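Local coordinates for Ifi204 (Mus musculus domesticus, PDB 5YZW), which probably acts as an interferon-inducible immune sensor that recognises DNA through its HIN domains, at residues A[8-13]-A[64-69]; A[55-60]-A[81-86]. One frame throughout, in Å; residues are numbered along the deposited sequence.

From the N terminus, the chain runs through 8-13 into the long strand 11-25, turns back beside it as 30-38, adds 43-48 against 30-38, and enters the loop carrying 55-60. Strand 62-71 follows and brings 64-69 back beside the start: contact 1 closes a loop of 50 intervening residues. After strand 74-77, the short strand 83-84 within 81-86 returns past 55-60, so contact 2 closes a smaller loop of 20. The two loops cross, since their segments alternate along the chain. Their centres lie about 11 Å apart, and strand 62-71 joins them: it pairs with strand 11-25 in contact 1 and with 83-84, where Ala64 N lies 2.8 Å from Ser84 O, probably hydrogen-bonded.

Contact 1: residues A[8-13]-A[64-69]; sequences HGPKQV and AISDYF
Lys11 and Ile65 form the tight part of this contact, an antiparallel hydrogen-bonded pair. Lys11 N donates to Ile65 O at 2.8 Å, and Ile65 N returns a bond of 2.8 Å to Lys11 O, both nearly straight. On the buried side, Val13 CG2 meets Ile65 CD1 at 4.0 Å, the side chains crossing at about a right angle. This pairing joins strands 11-25 and 62-71, the first and fourth strands of an OB-fold barrel. Gly9 has positive phi (72°), and a side chain here would collide with Ile65 O and Ser66 CA. Lys11 leaves the backbone with CG anti to N (chi1 -169°), then bends at chi3 and chi4 to bring NZ to Tyr68 OH, a weak bond of 3.2 Å; its charge meets the Phe44 ring. Toward solvent the fit relaxes: Gln12 only skims Ala64, though exposed Pro10, after a cis peptide bond, still sets CB 3.4 Å from Ser66 OG. Past the regular pairing, in a G1 beta bulge where Asp67 and Tyr68 face His7, Asp67 N reaches His8 O at 3.0 Å from above the carbonyl plane. His8 is exposed, its ring edge-to-face with His6 and ND1 4.2 Å from Asp67 OD1, too far for a bond.

Contact 2: residues A[55-60]-A[81-86]; sequences SKFIPR and SCVSDV
An inverse gamma turn centred on Phe57, in the loop between the third and fourth strands of the first OB fold, sets Lys56 and Phe57 against Val83 and Asp85 of the short edge strand 83-84 and the residue after it. The buried half is apolar: Phe57 CE1 lies 4.2 Å from Val83 CG2, the methyl approaching the ring obliquely, while Phe33 meets the same ring edge-to-face and Ile77 also packs against it. The outer half belongs to Lys56. With CG anti to its carbonyl carbon (chi1 -72°) and the chain extended beyond, it runs past Val83, CD 4.2 Å from CG1, and ends with NZ 3.2 Å from Val83 O, a weak hydrogen bond. Asp85 crosses this chain at about a right angle, its CG 4.2 Å from Lys56 CG. Were Lys56 replaced by an alanine, Val83 O would probably lose this donor and a gap would open beside Asp85. Asn61 ND2 bridges the two segments by bonding both Lys56 O and Asp85 OD2. Because NZ stays 4.8 Å from Asp85 OD1, the opposite charges form no direct salt bridge, and their attraction is likely to be modest beside the apolar packing and the two bonds of Asn61.

Contact 1: residues A[8-13]-A[64-69]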
ATOM      1  N   HIS A   8      13.617  12.056 -13.442  1.00 50.69           N
ATOM      2  CA  HIS A   8      14.665  11.285 -14.101  1.00 51.66           C
ATOM      3  C   HIS A   8      15.263  10.242 -13.172  1.00 44.68           C
ATOM      4  O   HIS A   8      15.600   9.142 -13.613  1.00 48.71           O
ATOM      5  CB  HIS A   8      15.771  12.222 -14.600  1.00 58.29           C
ATOM      6  CG  HIS A   8      15.346  13.110 -15.725  1.00 66.15           C
ATOM      7  ND1 HIS A   8      14.890  12.618 -16.930  1.00 71.90           N
ATOM      8  CD2 HIS A   8      15.284  14.458 -15.821  1.00 68.63           C
ATOM      9  CE1 HIS A   8      14.574  13.626 -17.722  1.00 72.30           C
ATOM     10  NE2 HIS A   8      14.799  14.754 -17.072  1.00 70.87           N
ATOM     11  N   GLY A   9      15.443  10.570 -11.893  1.00 45.04           N
ATOM     12  CA  GLY A   9      16.207   9.689 -11.037  1.00 38.79           C
ATOM     13  C   GLY A   9      17.667   9.774 -11.420  1.00 51.16           C
ATOM     14  O   GLY A   9      18.074  10.711 -12.120  1.00 46.02           O
ATOM     15  N   PRO A  10      18.495   8.804 -10.966  1.00 48.99           N
ATOM     16  CA  PRO A  10      18.040   7.657 -10.153  1.00 48.92           C
ATOM     17  C   PRO A  10      17.893   7.930  -8.646  1.00 53.00           C
ATOM     18  O   PRO A  10      18.670   8.704  -8.081  1.00 49.57           O
ATOM     19  CB  PRO A  10      19.135   6.617 -10.391  1.00 46.48           C
ATOM     20  CG  PRO A  10      20.435   7.478 -10.598  1.00 52.01           C
ATOM     21  CD  PRO A  10      19.957   8.794 -11.208  1.00 52.81           C
ATOM     22  N   LYS A  11      16.884   7.315  -8.018  1.00 43.74           N
ATOM     23  CA  LYS A  11      16.759   7.286  -6.560  1.00 45.94           C
ATOM     24  C   LYS A  11      17.250   5.936  -6.060  1.00 47.71           C
ATOM     25  O   LYS A  11      16.791   4.888  -6.535  1.00 45.97           O
ATOM     26  CB  LYS A  11      15.308   7.501  -6.090  1.00 42.52           C
ATOM     27  CG  LYS A  11      15.181   7.759  -4.554  1.00 40.88           C
ATOM     28  CD  LYS A  11      13.689   7.787  -4.040  1.00 37.96           C
ATOM     29  CE  LYS A  11      12.890   8.854  -4.746  1.00 39.09           C
ATOM     30  NZ  LYS A  11      13.508  10.205  -4.565  1.00 38.76           N
ATOM     31  N   GLN A  12      18.156   5.958  -5.090  1.00 42.37           N
ATOM     32  CA  GLN A  12      18.793   4.752  -4.572  1.00 46.48           C
ATOM     33  C   GLN A  12      18.125   4.381  -3.265  1.00 47.15           C
ATOM     34  O   GLN A  12      18.189   5.148  -2.302  1.00 48.27           O
ATOM     35  CB  GLN A  12      20.296   4.958  -4.343  1.00 50.07           C
ATOM     36  CG  GLN A  12      21.171   4.616  -5.517  1.00 63.62           C
ATOM     37  CD  GLN A  12      22.651   4.699  -5.174  1.00 74.26           C
ATOM     38  OE1 GLN A  12      23.032   4.656  -3.996  1.00 76.95           O
ATOM     39  NE2 GLN A  12      23.497   4.792  -6.204  1.00 62.27           N
ATOM     40  N   VAL A  13      17.489   3.205  -3.221  1.00 46.76           N
ATOM     41  CA  VAL A  13      16.659   2.837  -2.076  1.00 44.65           C
ATOM     42  C   VAL A  13      16.900   1.394  -1.655  1.00 48.16           C
ATOM     43  O   VAL A  13      17.347   0.549  -2.435  1.00 49.37           O
ATOM     44  CB  VAL A  13      15.144   3.056  -2.340  1.00 40.63           C
ATOM     45  CG1 VAL A  13      14.868   4.490  -2.703  1.00 38.36           C
ATOM     46  CG2 VAL A  13      14.644   2.138  -3.463  1.00 34.94           C
ATOM     47  N   ALA A  64      18.086   0.989  -7.742  1.00 41.22           N
ATOM     48  CA  ALA A  64      18.131   2.360  -8.253  1.00 37.33           C
ATOM     49  C   ALA A  64      16.916   2.553  -9.153  1.00 47.67           C
ATOM     50  O   ALA A  64      16.707   1.771 -10.085  1.00 50.07           O
ATOM     51  CB  ALA A  64      19.456   2.628  -9.011  1.00 41.97           C
ATOM     52  N   ILE A  65      16.091   3.557  -8.860  1.00 43.67           N
ATOM     53  CA  ILE A  65      14.831   3.759  -9.576  1.00 46.65           C
ATOM     54  C   ILE A  65      14.943   5.020 -10.428  1.00 44.81           C
ATOM     55  O   ILE A  65      15.183   6.108  -9.896  1.00 43.91           O
ATOM     56  CB  ILE A  65      13.634   3.865  -8.615  1.00 41.89           C
ATOM     57  CG1 ILE A  65      13.507   2.614  -7.734  1.00 40.27           C
ATOM     58  CG2 ILE A  65      12.353   4.089  -9.413  1.00 42.62           C
ATOM     59  CD1 ILE A  65      12.364   2.714  -6.683  1.00 44.71           C
ATOM     60  N   SER A  66      14.710   4.891 -11.734  1.00 45.43           N
ATOM     61  CA  SER A  66      14.721   6.039 -12.636  1.00 44.24           C
ATOM     62  C   SER A  66      13.408   6.149 -13.403  1.00 50.34           C
ATOM     63  O   SER A  66      12.580   5.242 -13.385  1.00 50.27           O
ATOM     64  CB  SER A  66      15.899   5.943 -13.625  1.00 55.62           C
ATOM     65  OG  SER A  66      17.094   5.615 -12.949  1.00 48.87           O
ATOM     66  N   ASP A  67      13.284   7.263 -14.129  1.00 51.39           N
ATOM     67  CA  ASP A  67      12.095   7.612 -14.895  0.52 51.39           C
ATOM     68  C   ASP A  67      10.819   7.172 -14.194  1.00 53.30           C
ATOM     69  O   ASP A  67      10.075   6.346 -14.739  1.00 46.37           O
ATOM     70  CB  ASP A  67      12.173   7.010 -16.299  0.52 52.60           C
ATOM     71  CG  ASP A  67      13.343   7.561 -17.102  0.52 54.03           C
ATOM     72  OD1 ASP A  67      13.321   8.768 -17.439  0.52 49.60           O
ATOM     73  OD2 ASP A  67      14.291   6.796 -17.382  0.52 56.36           O
ATOM     74  N   TYR A  68      10.569   7.696 -13.003  1.00 44.94           N
ATOM     75  CA  TYR A  68       9.421   7.319 -12.201  1.00 45.52           C
ATOM     76  C   TYR A  68       8.504   8.523 -12.081  1.00 45.65           C
ATOM     77  O   TYR A  68       8.895   9.657 -12.365  1.00 49.86           O
ATOM     78  CB  TYR A  68       9.857   6.814 -10.821  1.00 37.34           C
ATOM     79  CG  TYR A  68      10.672   7.805  -9.994  1.00 43.99           C
ATOM     80  CD1 TYR A  68      10.044   8.706  -9.138  1.00 43.44           C
ATOM     81  CD2 TYR A  68      12.063   7.823 -10.051  1.00 50.04           C
ATOM     82  CE1 TYR A  68      10.769   9.605  -8.372  1.00 44.06           C
ATOM     83  CE2 TYR A  68      12.808   8.732  -9.270  1.00 40.03           C
ATOM     84  CZ  TYR A  68      12.153   9.608  -8.443  1.00 42.13           C
ATOM     85  OH  TYR A  68      12.841  10.511  -7.673  1.00 40.59           O
ATOM     86  N   PHE A  69       7.274   8.265 -11.680  1.00 44.03           N
ATOM     87  CA  PHE A  69       6.251   9.292 -11.654  1.00 46.72           C
ATOM     88  C   PHE A  69       5.680   9.404 -10.252  1.00 50.67           C
ATOM     89  O   PHE A  69       5.459   8.383  -9.588  1.00 58.96           O
ATOM     90  CB  PHE A  69       5.129   8.978 -12.632  1.00 48.08           C
ATOM     91  CG  PHE A  69       5.535   9.076 -14.063  1.00 52.72           C
ATOM     92  CD1 PHE A  69       6.193   8.028 -14.683  1.00 58.84           C
ATOM     93  CD2 PHE A  69       5.253  10.224 -14.794  1.00 50.14           C
ATOM     94  CE1 PHE A  69       6.574   8.123 -16.005  1.00 65.48           C
ATOM     95  CE2 PHE A  69       5.623  10.324 -16.118  1.00 55.01           C
ATOM     96  CZ  PHE A  69       6.287   9.272 -16.725  1.00 64.45           C
TER

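Contact 2: residues A[55-60]-A[81-86]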
ATOM      1  N   SER A  55      11.166  -9.811  -9.299  1.00 48.85           N
ATOM      2  CA  SER A  55      12.473 -10.358  -8.932  1.00 52.91           C
ATOM      3  C   SER A  55      13.423  -9.330  -8.328  1.00 51.43           C
ATOM      4  O   SER A  55      14.432  -9.724  -7.742  1.00 51.48           O
ATOM      5  CB  SER A  55      13.156 -10.991 -10.148  1.00 61.65           C
ATOM      6  OG  SER A  55      13.384 -10.022 -11.153  1.00 57.30           O
ATOM      7  N   LYS A  56      13.148  -8.037  -8.443  1.00 50.24           N
ATOM      8  CA  LYS A  56      14.038  -7.042  -7.857  1.00 54.98           C
ATOM      9  C   LYS A  56      13.504  -6.391  -6.589  1.00 51.77           C
ATOM     10  O   LYS A  56      14.296  -5.860  -5.794  1.00 45.53           O
ATOM     11  CB  LYS A  56      14.363  -5.957  -8.891  1.00 57.83           C
ATOM     12  CG  LYS A  56      15.314  -6.489  -9.971  1.00 62.56           C
ATOM     13  CD  LYS A  56      15.495  -5.507 -11.107  1.00 65.81           C
ATOM     14  CE  LYS A  56      16.176  -6.183 -12.295  1.00 68.19           C
ATOM     15  NZ  LYS A  56      16.474  -5.181 -13.358  1.00 78.39           N
ATOM     16  N   PHE A  57      12.197  -6.434  -6.357  1.00 46.10           N
ATOM     17  CA  PHE A  57      11.657  -5.876  -5.121  1.00 48.70           C
ATOM     18  C   PHE A  57      11.579  -6.985  -4.069  1.00 56.32           C
ATOM     19  O   PHE A  57      10.508  -7.438  -3.645  1.00 52.17           O
ATOM     20  CB  PHE A  57      10.316  -5.208  -5.383  1.00 51.22           C
ATOM     21  CG  PHE A  57      10.439  -3.863  -6.032  1.00 44.98           C
ATOM     22  CD1 PHE A  57      10.694  -3.757  -7.399  1.00 43.88           C
ATOM     23  CD2 PHE A  57      10.339  -2.700  -5.274  1.00 46.83           C
ATOM     24  CE1 PHE A  57      10.812  -2.505  -7.996  1.00 40.24           C
ATOM     25  CE2 PHE A  57      10.457  -1.449  -5.858  1.00 46.51           C
ATOM     26  CZ  PHE A  57      10.692  -1.347  -7.225  1.00 40.03           C
ATOM     27  N   ILE A  58      12.766  -7.428  -3.678  1.00 48.55           N
ATOM     28  CA  ILE A  58      12.955  -8.388  -2.595  1.00 55.56           C
ATOM     29  C   ILE A  58      13.358  -7.606  -1.352  1.00 53.51           C
ATOM     30  O   ILE A  58      14.289  -6.800  -1.431  1.00 59.95           O
ATOM     31  CB  ILE A  58      14.034  -9.424  -2.950  1.00 56.28           C
ATOM     32  CG1 ILE A  58      13.675 -10.135  -4.253  1.00 57.20           C
ATOM     33  CG2 ILE A  58      14.229 -10.412  -1.809  1.00 58.00           C
ATOM     34  CD1 ILE A  58      12.335 -10.819  -4.194  1.00 57.26           C
ATOM     35  N   PRO A  59      12.690  -7.794  -0.215  1.00 57.77           N
ATOM     36  CA  PRO A  59      13.098  -7.083   1.002  1.00 60.43           C
ATOM     37  C   PRO A  59      14.599  -7.201   1.251  1.00 59.88           C
ATOM     38  O   PRO A  59      15.173  -8.286   1.180  1.00 60.81           O
ATOM     39  CB  PRO A  59      12.276  -7.777   2.087  1.00 56.56           C
ATOM     40  CG  PRO A  59      10.959  -8.143   1.355  1.00 56.02           C
ATOM     41  CD  PRO A  59      11.452  -8.583  -0.013  1.00 58.66           C
ATOM     42  N   ARG A  60      15.236  -6.057   1.518  1.00 60.78           N
ATOM     43  CA  ARG A  60      16.657  -5.837   1.805  1.00 62.99           C
ATOM     44  C   ARG A  60      17.503  -5.665   0.542  1.00 60.80           C
ATOM     45  O   ARG A  60      18.672  -5.319   0.653  1.00 63.54           O
ATOM     46  CB  ARG A  60      17.286  -6.934   2.684  1.00 67.71           C
ATOM     47  CG  ARG A  60      16.465  -7.229   3.932  1.00 81.02           C
ATOM     48  CD  ARG A  60      17.141  -8.218   4.865  1.00 94.20           C
ATOM     49  NE  ARG A  60      18.136  -7.599   5.746  1.00106.12           N
ATOM     50  CZ  ARG A  60      17.992  -6.469   6.445  1.00108.84           C
ATOM     51  NH1 ARG A  60      16.861  -5.771   6.440  1.00106.78           N
ATOM     52  NH2 ARG A  60      19.003  -6.045   7.190  1.00110.56           N
ATOM     53  N   SER A  81      12.877  -1.422 -17.286  1.00 52.73           N
ATOM     54  CA  SER A  81      14.111  -0.657 -17.488  1.00 62.40           C
ATOM     55  C   SER A  81      14.305   0.451 -16.457  1.00 60.36           C
ATOM     56  O   SER A  81      15.404   1.017 -16.387  1.00 57.77           O
ATOM     57  CB  SER A  81      14.145  -0.036 -18.893  1.00 62.86           C
ATOM     58  OG  SER A  81      12.879   0.519 -19.221  1.00 66.63           O
ATOM     59  N   CYS A  82      13.281   0.764 -15.660  1.00 46.98           N
ATOM     60  CA  CYS A  82      13.388   1.838 -14.679  1.00 52.39           C
ATOM     61  C   CYS A  82      14.280   1.477 -13.497  1.00 50.55           C
ATOM     62  O   CYS A  82      14.673   2.371 -12.743  1.00 51.14           O
ATOM     63  CB  CYS A  82      11.995   2.216 -14.125  1.00 51.91           C
ATOM     64  SG  CYS A  82      10.761   2.788 -15.340  1.00 55.04           S
ATOM     65  N   VAL A  83      14.562   0.194 -13.282  1.00 47.82           N
ATOM     66  CA  VAL A  83      15.165  -0.278 -12.036  1.00 51.27           C
ATOM     67  C   VAL A  83      16.403  -1.112 -12.356  1.00 53.20           C
ATOM     68  O   VAL A  83      16.369  -1.965 -13.248  1.00 55.42           O
ATOM     69  CB  VAL A  83      14.158  -1.110 -11.207  1.00 52.79           C
ATOM     70  CG1 VAL A  83      14.788  -1.548  -9.893  1.00 50.23           C
ATOM     71  CG2 VAL A  83      12.848  -0.315 -10.950  1.00 37.36           C
ATOM     72  N   SER A  84      17.503  -0.856 -11.640  1.00 52.80           N
ATOM     73  CA  SER A  84      18.706  -1.691 -11.698  1.00 54.18           C
ATOM     74  C   SER A  84      19.128  -2.003 -10.266  1.00 50.86           C
ATOM     75  O   SER A  84      18.764  -1.274  -9.336  1.00 51.04           O
ATOM     76  CB  SER A  84      19.840  -1.004 -12.477  1.00 67.04           C
ATOM     77  OG  SER A  84      20.279   0.139 -11.778  1.00 74.11           O
ATOM     78  N   ASP A  85      19.870  -3.120 -10.072  1.00 57.36           N
ATOM     79  CA  ASP A  85      20.145  -3.582  -8.708  1.00 65.38           C
ATOM     80  C   ASP A  85      21.521  -4.237  -8.496  1.00 70.03           C
ATOM     81  O   ASP A  85      21.658  -5.085  -7.605  1.00 70.01           O
ATOM     82  CB  ASP A  85      19.069  -4.579  -8.251  1.00 71.31           C
ATOM     83  CG  ASP A  85      19.283  -5.997  -8.798  1.00 79.88           C
ATOM     84  OD1 ASP A  85      19.673  -6.158  -9.980  1.00 70.51           O
ATOM     85  OD2 ASP A  85      19.039  -6.958  -8.031  1.00 89.98           O
ATOM     86  N   VAL A  86      22.556  -3.847  -9.229  1.00 67.73           N
ATOM     87  CA  VAL A  86      23.846  -4.532  -9.105  1.00 77.12           C
ATOM     88  C   VAL A  86      24.804  -3.659  -8.296  1.00 85.25           C
ATOM     89  O   VAL A  86      25.386  -2.706  -8.823  1.00 94.75           O
ATOM     90  CB  VAL A  86      24.430  -4.907 -10.467  1.00 69.77           C
ATOM     91  CG1 VAL A  86      25.797  -5.602 -10.286  1.00 73.26           C
ATOM     92  CG2 VAL A  86      23.462  -5.812 -11.215  1.00 65.33           C
TER